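Local coordinates for alpha-actinin-like protein 1 (Schizosaccharomyces pombe, PDB 5BVR) that binds actin filaments and helps form and organise the actin ring in cytokinesis and septation, here represented by its actin-binding domain of two calponin-homology units, at residues Arg14-Trp19 with Leu103-Ile108; Leu189-Ala194 with Ile204-Val209. One frame throughout, in Å; residues are numbered along the deposited sequence.

Interaction 1 (Arg14-Trp19 with Leu103-Ile108); sequences RTFTKW and LILGLI
Phe16 is the bump of this contact: its ring reaches from helix 11-25 into a hollow on helix 101-117 formed by the side chains of Leu105 and Ile108 and the carbonyl of Leu105. With CG anti to the carbonyl carbon (chi1 -74°), the ring leans so that its CD2-CE2 side faces the other helix. Phe16 CE2 comes within 3.3 Å of Leu105 O, which lies at the ring edge near its plane, an approach that is at most weakly polar. One bond back, Phe16 CD2 lies 4.0 Å from Leu105 CD2 and 3.8 Å from Ile108 CG2. That methyl is a bump in its own right. It fits into the notch between the two aromatic side chains of helix 11-25, since besides touching the Phe16 ring Ile108 CG2 lies 3.9 Å from Phe16 CB and 4.1 Å from Trp19 CZ3. Trp19 can close the notch because its CG is anti to the backbone N (chi1 174°), which brings the benzo part of the indole to the methyl. Side chains do most of the bridging, since the axes of the two short segments stay 10.7 Å apart, crossing at 52°. Cutting Phe16 back to an alanine removes the ring that meets Leu105 CD2, Leu105 O and Ile108 CG2, and is likely to open a gap beside Leu105 and Ile108. The joint lies in the first calponin-homology unit, with 103-108 inside the actin-binding region; Arg218 and Thr222 of helix 217-234, from the second unit, also touch the Phe16 side chain. Chemically, the contacts between the segments are almost all apolar, so the pairing probably rests on fit more than on charge.

Interaction 2 (Leu189-Ala194 with Ile204-Val209); sequences LAFDIA and IEVEDV
Phe191 of helix 183-198 makes every close contact with segment 204-209, and these fall into two kinds. The first is apolar. Ile204 crosses the phenylalanine at about a right angle, its CD1 lying 3.7 Å from Phe191 CZ and its CG1 equally close to that atom. Its chi1 of 60° sets CG1 between the backbone N and the carbonyl carbon, swinging the longer branch towards the end of the ring. Val206 works further back, with CG2 3.7 Å from Phe191 CD2, while Val209 brings CG1 to 4.0 Å from Phe191 CZ at the ring edge. The second kind is ring against backbone: Phe191 CE2 lies 3.5 Å from Ile204 O, and the carbonyl carbon of Glu205 sits in the plane of the ring at its edge. Two hydrogen bonds between Glu205 and Asp208 close the turn leading into the weakly bonded helix 206-209. Glu205 N donates to Asp208 OD2 over 2.9 Å, meeting the oxygen from above the carboxylate plane, and Asp208 N bonds to the backbone Glu205 O. Asp208 OD1 pairs with Arg14 of the first calponin-homology unit. Around the contact, Phe161 of helix 159-168 and Tyr223 of helix 217-234 make edge-to-face stacks with Phe191, placing the joint between three helices of the second unit.

Following the chain from its N terminus, helix 11-25 opens the first calponin-homology unit, and interaction 1 brings helix 101-117 back against it, closing a long loop of 83 intervening residues. Interaction 2 opens only after that loop is shut: nine residues separate its segments, so it closes a local turn after helix 183-198 in the second unit. The two loops are in series, neither nested nor crossed. The centres of interactions 1 and 2 lie about 19 Å apart, yet the two contacts meet across the interface between units. Arg14 NH2 forms a salt bridge with Asp208 OD1 at 2.9 Å, and Thr15 packs on Ile204, tying helix 11-25 to the 204-209 turn.

Interaction 1 (Arg14-Trp19 with Leu103-Ile108)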
loop_
_atom_site.group_PDB
_atom_site.type_symbol
_atom_site.label_atom_id
_atom_site.label_comp_id
_atom_site.label_asym_id
_atom_site.label_seq_id
_atom_site.Cartn_x
_atom_site.Cartn_y
_atom_site.Cartn_z
ATOM N N ARG A 14 0.327 -0.521 10.491
ATOM C CA ARG A 14 1.293 -1.534 10.149
ATOM C C ARG A 14 1.426 -1.669 8.644
ATOM O O ARG A 14 2.531 -1.800 8.132
ATOM C CB ARG A 14 0.953 -2.853 10.822
ATOM C CG ARG A 14 1.266 -2.780 12.325
ATOM C CD ARG A 14 0.923 -4.075 13.044
ATOM N NE ARG A 14 -0.507 -4.313 13.109
ATOM C CZ ARG A 14 -1.171 -5.203 12.375
ATOM N NH1 ARG A 14 -0.540 -5.989 11.503
ATOM N NH2 ARG A 14 -2.478 -5.310 12.541
ATOM N N THR A 15 0.314 -1.605 7.930
ATOM C CA THR A 15 0.353 -1.777 6.485
ATOM C C THR A 15 1.069 -0.621 5.811
ATOM O O THR A 15 1.913 -0.818 4.914
ATOM C CB THR A 15 -1.071 -1.901 5.909
ATOM O OG1 THR A 15 -1.724 -3.041 6.486
ATOM C CG2 THR A 15 -1.044 -2.088 4.426
ATOM N N PHE A 16 0.732 0.589 6.228
ATOM C CA PHE A 16 1.387 1.781 5.697
ATOM C C PHE A 16 2.873 1.790 6.024
ATOM O O PHE A 16 3.664 2.232 5.200
ATOM C CB PHE A 16 0.728 3.067 6.218
ATOM C CG PHE A 16 -0.627 3.386 5.594
ATOM C CD1 PHE A 16 -1.314 2.479 4.766
ATOM C CD2 PHE A 16 -1.242 4.612 5.867
ATOM C CE1 PHE A 16 -2.559 2.802 4.229
ATOM C CE2 PHE A 16 -2.496 4.930 5.329
ATOM C CZ PHE A 16 -3.155 4.002 4.493
ATOM N N THR A 17 3.247 1.330 7.213
ATOM C CA THR A 17 4.663 1.236 7.579
ATOM C C THR A 17 5.369 0.259 6.655
ATOM O O THR A 17 6.445 0.548 6.135
ATOM C CB THR A 17 4.830 0.803 9.032
ATOM O OG1 THR A 17 4.234 1.786 9.873
ATOM C CG2 THR A 17 6.303 0.641 9.418
ATOM N N LYS A 18 4.763 -0.899 6.420
ATOM C CA LYS A 18 5.380 -1.885 5.543
ATOM C C LYS A 18 5.508 -1.335 4.108
ATOM O O LYS A 18 6.548 -1.539 3.456
ATOM C CB LYS A 18 4.591 -3.206 5.581
ATOM C CG LYS A 18 4.886 -4.025 6.841
ATOM C CD LYS A 18 4.016 -5.252 6.984
ATOM C CE LYS A 18 2.865 -4.973 7.934
ATOM N NZ LYS A 18 1.964 -6.134 8.163
ATOM N N TRP A 19 4.489 -0.616 3.631
ATOM C CA TRP A 19 4.529 -0.005 2.307
ATOM C C TRP A 19 5.700 0.999 2.237
ATOM O O TRP A 19 6.507 0.957 1.308
ATOM C CB TRP A 19 3.188 0.668 1.993
ATOM C CG TRP A 19 3.236 1.419 0.712
ATOM C CD1 TRP A 19 3.036 0.923 -0.556
ATOM C CD2 TRP A 19 3.531 2.803 0.561
ATOM N NE1 TRP A 19 3.158 1.944 -1.475
ATOM C CE2 TRP A 19 3.488 3.099 -0.814
ATOM C CE3 TRP A 19 3.823 3.830 1.455
ATOM C CZ2 TRP A 19 3.710 4.383 -1.302
ATOM C CZ3 TRP A 19 4.040 5.092 0.972
ATOM C CH2 TRP A 19 3.997 5.362 -0.394
ATOM N N LEU A 103 -2.881 12.353 11.504
ATOM C CA LEU A 103 -2.571 13.190 10.350
ATOM C C LEU A 103 -1.462 12.567 9.527
ATOM O O LEU A 103 -1.483 12.643 8.310
ATOM C CB LEU A 103 -2.212 14.606 10.792
ATOM C CG LEU A 103 -3.360 15.373 11.455
ATOM C CD1 LEU A 103 -2.902 16.782 11.826
ATOM C CD2 LEU A 103 -4.568 15.448 10.549
ATOM N N ILE A 104 -0.528 11.896 10.179
ATOM C CA ILE A 104 0.536 11.195 9.482
ATOM C C ILE A 104 -0.025 10.067 8.604
ATOM O O ILE A 104 0.356 9.947 7.447
ATOM C CB ILE A 104 1.592 10.678 10.473
ATOM C CG1 ILE A 104 2.450 11.858 10.975
ATOM C CG2 ILE A 104 2.484 9.641 9.802
ATOM C CD1 ILE A 104 3.297 11.528 12.178
ATOM N N LEU A 105 -0.949 9.268 9.141
ATOM C CA LEU A 105 -1.541 8.184 8.349
ATOM C C LEU A 105 -2.317 8.753 7.190
ATOM O O LEU A 105 -2.295 8.164 6.097
ATOM C CB LEU A 105 -2.426 7.283 9.198
ATOM C CG LEU A 105 -1.662 6.470 10.246
ATOM C CD1 LEU A 105 -2.642 5.639 11.051
ATOM C CD2 LEU A 105 -0.558 5.586 9.642
ATOM N N GLY A 106 -3.023 9.864 7.410
ATOM C CA GLY A 106 -3.718 10.574 6.343
ATOM C C GLY A 106 -2.800 10.998 5.210
ATOM O O GLY A 106 -3.122 10.861 4.033
ATOM N N LEU A 107 -1.649 11.532 5.581
ATOM C CA LEU A 107 -0.693 11.969 4.603
ATOM C C LEU A 107 -0.140 10.791 3.809
ATOM O O LEU A 107 -0.041 10.863 2.590
ATOM C CB LEU A 107 0.440 12.722 5.278
ATOM C CG LEU A 107 1.494 13.320 4.343
ATOM C CD1 LEU A 107 0.877 14.306 3.379
ATOM C CD2 LEU A 107 2.584 13.971 5.163
ATOM N N ILE A 108 0.212 9.711 4.498
ATOM C CA ILE A 108 0.744 8.549 3.816
ATOM C C ILE A 108 -0.304 7.996 2.844
ATOM O O ILE A 108 0.033 7.623 1.722
ATOM C CB ILE A 108 1.238 7.484 4.797
ATOM C CG1 ILE A 108 2.410 8.060 5.594
ATOM C CG2 ILE A 108 1.648 6.217 4.046
ATOM C CD1 ILE A 108 2.814 7.227 6.732
#

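Interaction 2 (Leu189-Ala194 with Ile204-Val209)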
loop_
_atom_site.group_PDB
_atom_site.type_symbol
_atom_site.label_atom_id
_atom_site.label_comp_id
_atom_site.label_asym_id
_atom_site.label_seq_id
_atom_site.Cartn_x
_atom_site.Cartn_y
_atom_site.Cartn_z
ATOM N N LEU A 189 -2.026 -19.169 1.921
ATOM C CA LEU A 189 -1.481 -19.706 0.671
ATOM C C LEU A 189 -1.254 -18.587 -0.353
ATOM O O LEU A 189 -0.156 -18.452 -0.914
ATOM C CB LEU A 189 -2.432 -20.767 0.104
ATOM C CG LEU A 189 -1.941 -21.493 -1.141
ATOM C CD1 LEU A 189 -0.767 -22.401 -0.819
ATOM C CD2 LEU A 189 -3.092 -22.279 -1.765
ATOM N N ALA A 190 -2.286 -17.781 -0.580
ATOM C CA ALA A 190 -2.185 -16.690 -1.540
ATOM C C ALA A 190 -1.072 -15.726 -1.151
ATOM O O ALA A 190 -0.246 -15.367 -1.991
ATOM C CB ALA A 190 -3.506 -15.954 -1.659
ATOM N N PHE A 191 -1.040 -15.279 0.098
ATOM C CA PHE A 191 -0.033 -14.313 0.507
ATOM C C PHE A 191 1.367 -14.896 0.329
ATOM O O PHE A 191 2.280 -14.172 -0.084
ATOM C CB PHE A 191 -0.234 -13.884 1.959
ATOM C CG PHE A 191 -1.458 -13.036 2.198
ATOM C CD1 PHE A 191 -2.388 -12.761 1.193
ATOM C CD2 PHE A 191 -1.665 -12.486 3.454
ATOM C CE1 PHE A 191 -3.509 -11.949 1.473
ATOM C CE2 PHE A 191 -2.767 -11.702 3.716
ATOM C CZ PHE A 191 -3.675 -11.430 2.721
ATOM N N ASP A 192 1.529 -16.180 0.641
ATOM C CA ASP A 192 2.835 -16.846 0.540
ATOM C C ASP A 192 3.275 -16.982 -0.917
ATOM O O ASP A 192 4.417 -16.679 -1.271
ATOM C CB ASP A 192 2.766 -18.243 1.157
ATOM C CG ASP A 192 2.706 -18.233 2.666
ATOM O OD1 ASP A 192 2.946 -17.177 3.279
ATOM O OD2 ASP A 192 2.422 -19.316 3.244
ATOM N N ILE A 193 2.374 -17.439 -1.767
ATOM C CA ILE A 193 2.699 -17.609 -3.174
ATOM C C ILE A 193 2.986 -16.261 -3.836
ATOM O O ILE A 193 3.966 -16.127 -4.575
ATOM C CB ILE A 193 1.589 -18.348 -3.907
ATOM C CG1 ILE A 193 1.522 -19.794 -3.416
ATOM C CG2 ILE A 193 1.822 -18.322 -5.403
ATOM C CD1 ILE A 193 0.306 -20.545 -3.914
ATOM N N ALA A 194 2.145 -15.264 -3.580
ATOM C CA ALA A 194 2.373 -13.905 -4.084
ATOM C C ALA A 194 3.771 -13.412 -3.736
ATOM O O ALA A 194 4.491 -12.864 -4.578
ATOM C CB ALA A 194 1.329 -12.961 -3.515
ATOM N N ILE A 204 0.100 -6.987 4.353
ATOM C CA ILE A 204 -0.938 -7.251 5.350
ATOM C C ILE A 204 -0.793 -8.659 5.888
ATOM O O ILE A 204 -0.360 -9.563 5.188
ATOM C CB ILE A 204 -2.359 -7.023 4.795
ATOM C CG1 ILE A 204 -2.652 -7.934 3.603
ATOM C CG2 ILE A 204 -2.546 -5.590 4.428
ATOM C CD1 ILE A 204 -4.057 -7.765 3.040
ATOM N N GLU A 205 -1.141 -8.829 7.157
ATOM C CA GLU A 205 -1.092 -10.136 7.781
ATOM C C GLU A 205 -2.412 -10.846 7.499
ATOM O O GLU A 205 -3.458 -10.201 7.301
ATOM C CB GLU A 205 -0.921 -10.010 9.294
ATOM C CG GLU A 205 0.223 -9.105 9.764
ATOM C CD GLU A 205 1.568 -9.765 9.657
ATOM O OE1 GLU A 205 1.641 -10.884 9.107
ATOM O OE2 GLU A 205 2.558 -9.161 10.136
ATOM N N VAL A 206 -2.360 -12.171 7.469
ATOM C CA VAL A 206 -3.569 -12.946 7.267
ATOM C C VAL A 206 -4.655 -12.521 8.272
ATOM O O VAL A 206 -5.820 -12.301 7.890
ATOM C CB VAL A 206 -3.263 -14.455 7.380
ATOM C CG1 VAL A 206 -4.545 -15.280 7.495
ATOM C CG2 VAL A 206 -2.412 -14.888 6.182
ATOM N N GLU A 207 -4.287 -12.391 9.547
ATOM C CA GLU A 207 -5.265 -12.068 10.579
ATOM C C GLU A 207 -5.839 -10.664 10.424
ATOM O O GLU A 207 -6.862 -10.332 11.023
ATOM C CB GLU A 207 -4.687 -12.320 11.979
ATOM C CG GLU A 207 -3.436 -11.522 12.325
ATOM C CD GLU A 207 -2.118 -12.207 11.932
ATOM O OE1 GLU A 207 -2.102 -13.066 11.018
ATOM O OE2 GLU A 207 -1.079 -11.875 12.555
ATOM N N ASP A 208 -5.196 -9.828 9.603
ATOM C CA ASP A 208 -5.690 -8.469 9.427
ATOM C C ASP A 208 -6.934 -8.425 8.522
ATOM O O ASP A 208 -7.653 -7.436 8.511
ATOM C CB ASP A 208 -4.617 -7.551 8.824
ATOM C CG ASP A 208 -3.406 -7.357 9.729
ATOM O OD1 ASP A 208 -3.558 -7.482 10.957
ATOM O OD2 ASP A 208 -2.310 -7.053 9.182
ATOM N N VAL A 209 -7.175 -9.480 7.755
ATOM C CA VAL A 209 -8.261 -9.469 6.767
ATOM C C VAL A 209 -9.121 -10.744 6.792
ATOM O O VAL A 209 -10.322 -10.664 6.516
ATOM C CB VAL A 209 -7.720 -9.180 5.335
ATOM C CG1 VAL A 209 -6.472 -9.935 5.088
ATOM C CG2 VAL A 209 -8.744 -9.465 4.218
#